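Local coordinates for peptidoglycan N-acetylglucosamine deacetylase (Agathobacter rectalis, PDB 5JMU), which probably removes N-acetyl groups from the N-acetylglucosamine of peptidoglycan, this chain being its zinc-binding catalytic domain, at residues Asp13-Pro17 with Thr215-Met219; Lys20-Thr25 with Gly207-Leu213; Lys47-Thr53 with His71-Ser77. All blocks are in the same frame, centred on the assembly; numbering follows the deposited sequence.

Interaction 1. Residues Asp13-Pro17 with Thr215-Met219; sequences DTVNP and TSSPM
Pro17 and Pro218 meet corner to corner, CD against CD at 3.9 Å, on the surface of a NodB-type polysaccharide deacetylase domain, where the loop leading into strand 21-27 runs beside the loop that follows strand 209-210. Thr14 crosses Pro218 at about a right angle and touches it with its hydroxyl: OG1 stands 3.8 Å from Pro218 CA. A chi1 of 53° puts OG1 between the backbone N and the carbonyl carbon and places the methyl group anti to the carbonyl carbon, beside the backbone N, bringing Thr14 CG2 to 3.4 Å from Ser217 O. Val15 uses the branch beside its own backbone N, CG2, which packs on Ser216 CB at 3.8 Å. Ser217 directs its CB away from segment 13-17, and its OG is hydrogen-bonded to Thr214 N instead. Behind the two loops, Pro17, Ser217 and Pro218 all touch the side chain of Tyr23 from strand 21-27. A single hydrogen bond joins the segments: Val15 N donates to Ser216 O at 2.8 Å, nearly straight at 176° and lying in the carbonyl plane.

Interaction 2. Residues Lys20-Thr25 with Gly207-Leu213; sequences KIIYLT and GYTFLPL
Ile22 bonds to Thr209 and Leu211 through its backbone N and O, as neighbours in a parallel sheet: Ile22 N donates to Thr209 O at 2.8 Å, and Leu211 N to Ile22 O. Just before them, Lys20 O accepts from Thr209 N. Beyond Leu211 the two chains diverge and water takes over: one molecule joins Leu24 O (2.7 Å) to Leu211 O (2.8 Å), donating to both, while a second accepts from Leu24 N and sits at the edge of the Phe210 ring. This is the short C-terminal strand of the NodB domain laid against the first one, 21-27. It takes the edge of that strand that strand 49-53 occupies farther along, where Leu24 bonds to Thr49; strand 180-186 holds the other edge. Two CH-pi contacts follow. Lys20 CE lies over the Tyr208 ring, 3.9 Å from its centroid, because the lysine chain bends at chi3 (80°) before NZ goes on to Asn206 O. The Tyr23 ring is gripped on both faces, by Leu213 CD2 at 3.7 Å from its centroid and, opposite, by Ile21 CG2, with Pro212 O at its edge. The apolar packing divides between the two faces of the sheet. On one, Ile22 and Phe210 lie side by side, CG2 to CE2 at 3.7 Å; Leu24 CG comes to the edge of the same Phe210 ring, and Ile22 CD1 presses on Tyr208 CB at 3.6 Å. On the other, Ile21 CG2 meets Leu211 CD1 at 3.8 Å.

Interaction 3. Residues Lys47-Thr53 with His71-Ser77; sequences KATFFVT and HTVAIHS. With ZN (zinc ion), chain C.
Phe50 bonds to Thr72 and Ala74 in the tight middle of a parallel pairing, the two strands of a beta-alpha-beta unit whose crossover is helix 61-68. Phe50 N donates to Thr72 O and Phe50 O accepts from Ala74 N, each at 2.8 Å; Val52 N then bonds to Ala74 O, continuing the ladder. On one face of the sheet the Phe51 ring presses on Ala74 CB, 3.4 Å from its CD1, and Thr49 lies alongside Thr72, methyl to methyl, both hydroxyls being bonded to the backbone of Leu213. On the other face Phe50 directs its edge at the face of His71 (planes at 79°), in a T-shaped pair covered by helix 34-43. His71 also closes the start of the ladder: its ND1 accepts from Ala48 N at 2.9 Å, close to the ring plane, which helps fix the rotation of the imidazole. Lys47, partly exposed, crosses that ring with its aliphatic chain and sends NZ to Arg69 O.

The far end is looser. Val52 O is shared by His76 N (2.9 Å) and Ser77 N (3.2 Å), the pairing slips by one residue, and the buried Ser77 O has no hydrogen-bonding partner in the model, only a CA-H...O contact from Thr53 CA. Here His76 leaves the strand with CG anti to its backbone N (chi1 -166°) and binds zinc through NE2 at 2.1 Å. Asp28, His80 and three waters complete the six ligands. ND1 is hydrogen-bonded to Arg115 O, a second-shell contact that holds the ring for the metal. Three waters on an Asp-His-His zinc site are consistent with a hydrolase that activates a metal-bound water.

Interactions 1 and 2 touch through Tyr23: its OH lies 3.4 Å from Pro17 CB and 3.7 Å from Pro218 CD, so the surface loops of interaction 1 pack on the outer end of one side chain of the first strand. Interaction 2 meets interaction 3 at Leu213, whose O is 2.6 Å from Thr72 OG1 and whose N is 2.9 Å from Thr49 OG1, tying segment 207-213 to both strands of interaction 3. Interactions 1 and 3 do not touch; their centres are about 17 Å apart. Interaction 3 carries the zinc ligand His76, whereas in interaction 2 the side chain of Thr25 is about 10 Å from the zinc, and interaction 1 lies away from the zinc site.

Interaction 1. Residues Asp13-Pro17 with Thr215-Met219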
# COMPACT_ATOMS: atom_id res chain seq x y z
N ASP A 13 -2.43 -5.41 -20.72
CA ASP A 13 -3.68 -4.82 -20.25
C ASP A 13 -4.08 -5.34 -18.89
O ASP A 13 -3.81 -6.49 -18.52
CB ASP A 13 -4.82 -5.12 -21.21
CG ASP A 13 -4.68 -4.38 -22.53
OD1 ASP A 13 -3.93 -3.38 -22.61
OD2 ASP A 13 -5.35 -4.80 -23.49
N THR A 14 -4.77 -4.49 -18.15
CA THR A 14 -5.30 -4.89 -16.86
C THR A 14 -6.74 -5.30 -17.09
O THR A 14 -7.26 -5.15 -18.19
CB THR A 14 -5.17 -3.78 -15.83
OG1 THR A 14 -5.75 -2.57 -16.33
CG2 THR A 14 -3.68 -3.53 -15.53
N VAL A 15 -7.33 -5.88 -16.06
CA VAL A 15 -8.70 -6.37 -16.13
C VAL A 15 -9.61 -5.40 -15.40
O VAL A 15 -9.41 -5.11 -14.23
CB VAL A 15 -8.78 -7.77 -15.51
CG1 VAL A 15 -10.22 -8.31 -15.48
CG2 VAL A 15 -7.87 -8.68 -16.25
N ASN A 16 -10.63 -4.90 -16.10
CA ASN A 16 -11.56 -3.99 -15.46
C ASN A 16 -12.27 -4.66 -14.26
O ASN A 16 -12.86 -5.69 -14.44
CB ASN A 16 -12.59 -3.52 -16.49
CG ASN A 16 -13.46 -2.40 -15.95
OD1 ASN A 16 -14.32 -2.62 -15.12
ND2 ASN A 16 -13.22 -1.19 -16.42
N PRO A 17 -12.17 -4.06 -13.05
CA PRO A 17 -12.68 -4.68 -11.82
C PRO A 17 -14.14 -4.38 -11.57
O PRO A 17 -14.68 -4.92 -10.60
CB PRO A 17 -11.83 -4.03 -10.72
CG PRO A 17 -11.59 -2.65 -11.25
CD PRO A 17 -11.37 -2.85 -12.77
N THR A 215 -2.27 -8.74 -9.57
CA THR A 215 -1.46 -8.37 -10.73
C THR A 215 -2.31 -7.99 -11.95
O THR A 215 -1.79 -7.39 -12.87
CB THR A 215 -0.49 -9.50 -11.12
OG1 THR A 215 -1.23 -10.68 -11.35
CG2 THR A 215 0.53 -9.71 -9.97
N SER A 216 -3.59 -8.34 -11.94
CA SER A 216 -4.44 -7.93 -13.05
C SER A 216 -5.25 -6.67 -12.72
O SER A 216 -6.01 -6.20 -13.57
CB SER A 216 -5.36 -9.09 -13.46
OG SER A 216 -6.01 -9.59 -12.34
N SER A 217 -5.10 -6.12 -11.50
CA SER A 217 -5.80 -4.87 -11.15
C SER A 217 -5.22 -3.68 -11.91
O SER A 217 -4.01 -3.60 -12.14
CB SER A 217 -5.69 -4.56 -9.65
OG SER A 217 -6.19 -5.64 -8.88
N PRO A 218 -6.09 -2.71 -12.22
CA PRO A 218 -5.52 -1.42 -12.67
C PRO A 218 -4.69 -0.81 -11.53
O PRO A 218 -5.11 -0.90 -10.38
CB PRO A 218 -6.77 -0.58 -13.00
CG PRO A 218 -7.87 -1.15 -12.07
CD PRO A 218 -7.55 -2.68 -12.05
N MSE A 219 -3.50 -0.28 -11.84
CA MSE A 219 -2.71 0.41 -10.82
C MSE A 219 -3.03 1.90 -10.83
O MSE A 219 -3.40 2.48 -11.86
CB MSE A 219 -1.19 0.23 -11.09
CG MSE A 219 -0.69 -1.22 -11.09
SE MSE A 219 -0.59 -1.95 -9.30
CE MSE A 219 -2.08 -3.22 -9.34

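Interaction 2. Residues Lys20-Thr25 with Gly207-Leu213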
# COMPACT_ATOMS: atom_id res chain seq x y z
N LYS A 20 -17.62 1.17 -8.73
CA LYS A 20 -17.67 1.49 -7.29
C LYS A 20 -16.79 0.51 -6.52
O LYS A 20 -17.25 -0.25 -5.65
CB LYS A 20 -19.12 1.51 -6.79
CG LYS A 20 -19.87 2.73 -7.33
CD LYS A 20 -21.35 2.70 -7.02
CE LYS A 20 -21.61 3.14 -5.65
NZ LYS A 20 -23.06 3.43 -5.50
N ILE A 21 -15.49 0.58 -6.83
CA ILE A 21 -14.49 -0.34 -6.27
C ILE A 21 -13.66 0.43 -5.26
O ILE A 21 -13.27 1.57 -5.53
CB ILE A 21 -13.56 -0.90 -7.35
CG1 ILE A 21 -14.38 -1.64 -8.45
CG2 ILE A 21 -12.45 -1.76 -6.73
CD1 ILE A 21 -15.25 -2.78 -7.91
N ILE A 22 -13.37 -0.20 -4.12
CA ILE A 22 -12.41 0.37 -3.15
C ILE A 22 -11.32 -0.65 -2.85
O ILE A 22 -11.61 -1.78 -2.39
CB ILE A 22 -13.10 0.79 -1.84
CG1 ILE A 22 -14.22 1.80 -2.12
CG2 ILE A 22 -12.05 1.40 -0.87
CD1 ILE A 22 -15.13 2.05 -0.94
N TYR A 23 -10.07 -0.23 -3.05
CA TYR A 23 -8.93 -1.03 -2.61
C TYR A 23 -8.44 -0.36 -1.35
O TYR A 23 -7.79 0.70 -1.43
CB TYR A 23 -7.83 -1.05 -3.67
CG TYR A 23 -8.21 -1.68 -5.02
CD1 TYR A 23 -8.16 -3.05 -5.23
CD2 TYR A 23 -8.53 -0.85 -6.10
CE1 TYR A 23 -8.47 -3.59 -6.48
CE2 TYR A 23 -8.85 -1.39 -7.36
CZ TYR A 23 -8.82 -2.75 -7.55
OH TYR A 23 -9.13 -3.27 -8.79
N LEU A 24 -8.73 -0.94 -0.18
CA LEU A 24 -8.12 -0.43 1.06
C LEU A 24 -6.67 -0.90 1.09
O LEU A 24 -6.38 -2.10 0.86
CB LEU A 24 -8.86 -0.96 2.31
CG LEU A 24 -10.26 -0.45 2.52
CD1 LEU A 24 -10.89 -1.18 3.73
CD2 LEU A 24 -10.21 1.04 2.76
N THR A 25 -5.75 0.03 1.32
CA THR A 25 -4.33 -0.35 1.41
C THR A 25 -3.71 0.24 2.64
O THR A 25 -4.09 1.32 3.11
CB THR A 25 -3.52 0.09 0.16
OG1 THR A 25 -3.27 1.52 0.17
CG2 THR A 25 -4.28 -0.28 -1.11
N GLY A 207 -23.09 0.51 -1.93
CA GLY A 207 -22.93 -0.15 -3.23
C GLY A 207 -21.49 -0.34 -3.66
O GLY A 207 -21.22 -0.77 -4.79
N TYR A 208 -20.57 -0.04 -2.76
CA TYR A 208 -19.15 -0.24 -3.06
C TYR A 208 -18.70 -1.67 -2.77
O TYR A 208 -19.23 -2.32 -1.83
CB TYR A 208 -18.26 0.73 -2.26
CG TYR A 208 -18.41 2.15 -2.71
CD1 TYR A 208 -19.47 2.94 -2.26
CD2 TYR A 208 -17.55 2.68 -3.66
CE1 TYR A 208 -19.64 4.23 -2.69
CE2 TYR A 208 -17.71 4.00 -4.12
CZ TYR A 208 -18.76 4.75 -3.62
OH TYR A 208 -18.95 6.05 -4.02
N THR A 209 -17.71 -2.13 -3.54
CA THR A 209 -17.09 -3.46 -3.36
C THR A 209 -15.64 -3.25 -2.97
O THR A 209 -14.91 -2.55 -3.68
CB THR A 209 -17.15 -4.29 -4.65
OG1 THR A 209 -18.54 -4.50 -4.96
CG2 THR A 209 -16.48 -5.65 -4.40
N PHE A 210 -15.23 -3.86 -1.85
CA PHE A 210 -13.84 -3.84 -1.39
C PHE A 210 -13.08 -4.99 -1.96
O PHE A 210 -13.51 -6.16 -1.84
CB PHE A 210 -13.80 -3.90 0.13
CG PHE A 210 -14.31 -2.64 0.78
CD1 PHE A 210 -15.68 -2.50 1.05
CD2 PHE A 210 -13.45 -1.62 1.13
CE1 PHE A 210 -16.20 -1.32 1.62
CE2 PHE A 210 -13.92 -0.47 1.72
CZ PHE A 210 -15.32 -0.30 1.96
N LEU A 211 -11.95 -4.68 -2.60
CA LEU A 211 -11.13 -5.71 -3.22
C LEU A 211 -9.67 -5.58 -2.79
O LEU A 211 -9.22 -4.48 -2.44
CB LEU A 211 -11.22 -5.58 -4.73
CG LEU A 211 -12.54 -5.83 -5.43
CD1 LEU A 211 -12.41 -5.52 -6.93
CD2 LEU A 211 -12.93 -7.27 -5.17
N PRO A 212 -8.90 -6.66 -2.85
CA PRO A 212 -7.43 -6.61 -2.74
C PRO A 212 -6.80 -6.33 -4.12
O PRO A 212 -7.40 -6.64 -5.16
CB PRO A 212 -7.04 -8.00 -2.27
CG PRO A 212 -8.10 -8.92 -3.02
CD PRO A 212 -9.40 -8.03 -3.11
N LEU A 213 -5.60 -5.73 -4.12
CA LEU A 213 -4.91 -5.50 -5.39
C LEU A 213 -4.33 -6.81 -5.84
O LEU A 213 -3.76 -7.57 -5.03
CB LEU A 213 -3.79 -4.45 -5.23
CG LEU A 213 -4.30 -3.00 -5.10
CD1 LEU A 213 -3.17 -2.12 -4.55
CD2 LEU A 213 -4.84 -2.47 -6.41
O HOH W 1 -10.16 -3.48 0.15
O HOH W 2 -6.77 -3.48 -1.48

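Interaction 3. Residues Lys47-Thr53 with His71-Ser77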
# COMPACT_ATOMS: atom_id res chain seq x y z
N LYS A 47 -10.99 -8.22 1.88
CA LYS A 47 -9.56 -8.39 1.68
C LYS A 47 -8.95 -7.03 1.38
O LYS A 47 -9.60 -6.15 0.79
CB LYS A 47 -9.25 -9.38 0.56
CG LYS A 47 -10.00 -10.72 0.71
CD LYS A 47 -9.79 -11.35 2.13
CE LYS A 47 -10.65 -12.58 2.32
NZ LYS A 47 -10.49 -13.18 3.66
N ALA A 48 -7.72 -6.83 1.82
CA ALA A 48 -7.03 -5.56 1.62
C ALA A 48 -5.63 -5.82 1.12
O ALA A 48 -5.25 -6.97 0.85
CB ALA A 48 -7.00 -4.74 2.94
N THR A 49 -4.84 -4.76 1.04
CA THR A 49 -3.49 -4.87 0.53
C THR A 49 -2.56 -4.24 1.55
O THR A 49 -2.80 -3.12 1.97
CB THR A 49 -3.35 -4.13 -0.81
OG1 THR A 49 -4.30 -4.63 -1.75
CG2 THR A 49 -1.95 -4.31 -1.37
N PHE A 50 -1.50 -4.96 1.92
CA PHE A 50 -0.52 -4.45 2.89
C PHE A 50 0.80 -4.20 2.21
O PHE A 50 1.39 -5.12 1.63
CB PHE A 50 -0.35 -5.46 4.03
CG PHE A 50 -1.59 -5.56 4.87
CD1 PHE A 50 -1.78 -4.71 5.96
CD2 PHE A 50 -2.60 -6.45 4.51
CE1 PHE A 50 -2.97 -4.81 6.75
CE2 PHE A 50 -3.79 -6.53 5.26
CZ PHE A 50 -3.97 -5.69 6.39
N PHE A 51 1.27 -2.96 2.30
CA PHE A 51 2.59 -2.59 1.77
C PHE A 51 3.54 -2.55 2.96
O PHE A 51 3.52 -1.59 3.74
CB PHE A 51 2.51 -1.25 1.02
CG PHE A 51 1.73 -1.35 -0.25
CD1 PHE A 51 2.34 -1.81 -1.40
CD2 PHE A 51 0.40 -0.99 -0.29
CE1 PHE A 51 1.64 -1.88 -2.62
CE2 PHE A 51 -0.33 -1.07 -1.49
CZ PHE A 51 0.30 -1.51 -2.67
N VAL A 52 4.34 -3.62 3.11
CA VAL A 52 5.00 -3.88 4.39
C VAL A 52 6.46 -3.43 4.50
O VAL A 52 7.14 -3.16 3.49
CB VAL A 52 4.88 -5.40 4.74
CG1 VAL A 52 3.39 -5.79 4.87
CG2 VAL A 52 5.56 -6.27 3.70
N THR A 53 6.92 -3.33 5.76
CA THR A 53 8.27 -2.92 6.08
C THR A 53 8.80 -3.88 7.12
O THR A 53 8.03 -4.69 7.65
CB THR A 53 8.34 -1.51 6.73
OG1 THR A 53 7.79 -1.58 8.06
CG2 THR A 53 7.63 -0.46 5.90
N HIS A 71 -5.19 -11.67 2.20
CA HIS A 71 -4.82 -10.31 1.78
C HIS A 71 -3.63 -10.32 0.84
O HIS A 71 -2.91 -11.30 0.77
CB HIS A 71 -4.48 -9.46 3.00
CG HIS A 71 -5.59 -9.46 3.99
ND1 HIS A 71 -6.80 -8.86 3.71
CD2 HIS A 71 -5.71 -10.05 5.20
CE1 HIS A 71 -7.64 -9.10 4.71
NE2 HIS A 71 -6.99 -9.80 5.63
N THR A 72 -3.47 -9.23 0.09
CA THR A 72 -2.28 -9.08 -0.74
C THR A 72 -1.14 -8.52 0.10
O THR A 72 -1.30 -7.53 0.79
CB THR A 72 -2.58 -8.14 -1.92
OG1 THR A 72 -3.56 -8.81 -2.76
CG2 THR A 72 -1.28 -7.81 -2.69
N VAL A 73 0.00 -9.20 0.03
CA VAL A 73 1.20 -8.73 0.70
C VAL A 73 2.15 -8.18 -0.35
O VAL A 73 2.52 -8.89 -1.31
CB VAL A 73 1.85 -9.88 1.50
CG1 VAL A 73 3.24 -9.42 2.05
CG2 VAL A 73 0.94 -10.27 2.62
N ALA A 74 2.46 -6.89 -0.21
CA ALA A 74 3.26 -6.17 -1.20
C ALA A 74 4.44 -5.47 -0.49
O ALA A 74 4.48 -5.35 0.73
CB ALA A 74 2.38 -5.15 -1.93
N ILE A 75 5.42 -5.01 -1.26
CA ILE A 75 6.60 -4.38 -0.67
C ILE A 75 6.46 -2.89 -0.49
O ILE A 75 6.00 -2.25 -1.40
CB ILE A 75 7.82 -4.64 -1.58
CG1 ILE A 75 8.12 -6.13 -1.62
CG2 ILE A 75 9.06 -3.87 -1.04
CD1 ILE A 75 9.21 -6.57 -2.65
N HIS A 76 6.85 -2.36 0.69
CA HIS A 76 7.01 -0.91 0.86
C HIS A 76 8.52 -0.64 0.95
O HIS A 76 9.12 -0.06 0.03
CB HIS A 76 6.24 -0.43 2.09
CG HIS A 76 6.04 1.06 2.20
ND1 HIS A 76 5.85 1.89 1.11
CD2 HIS A 76 5.96 1.84 3.30
CE1 HIS A 76 5.69 3.14 1.55
NE2 HIS A 76 5.77 3.14 2.88
N SER A 77 9.14 -1.15 2.00
CA SER A 77 10.60 -1.01 2.15
C SER A 77 11.06 -1.76 3.40
O SER A 77 10.36 -1.76 4.39
CB SER A 77 10.97 0.48 2.28
OG SER A 77 12.32 0.60 2.71
ZN ZN C . 5.64 4.67 4.31
O HOH W 3 3.72 5.14 3.73
O HOH W 4 5.37 6.26 5.68
O HOH W 5 6.29 6.19 2.89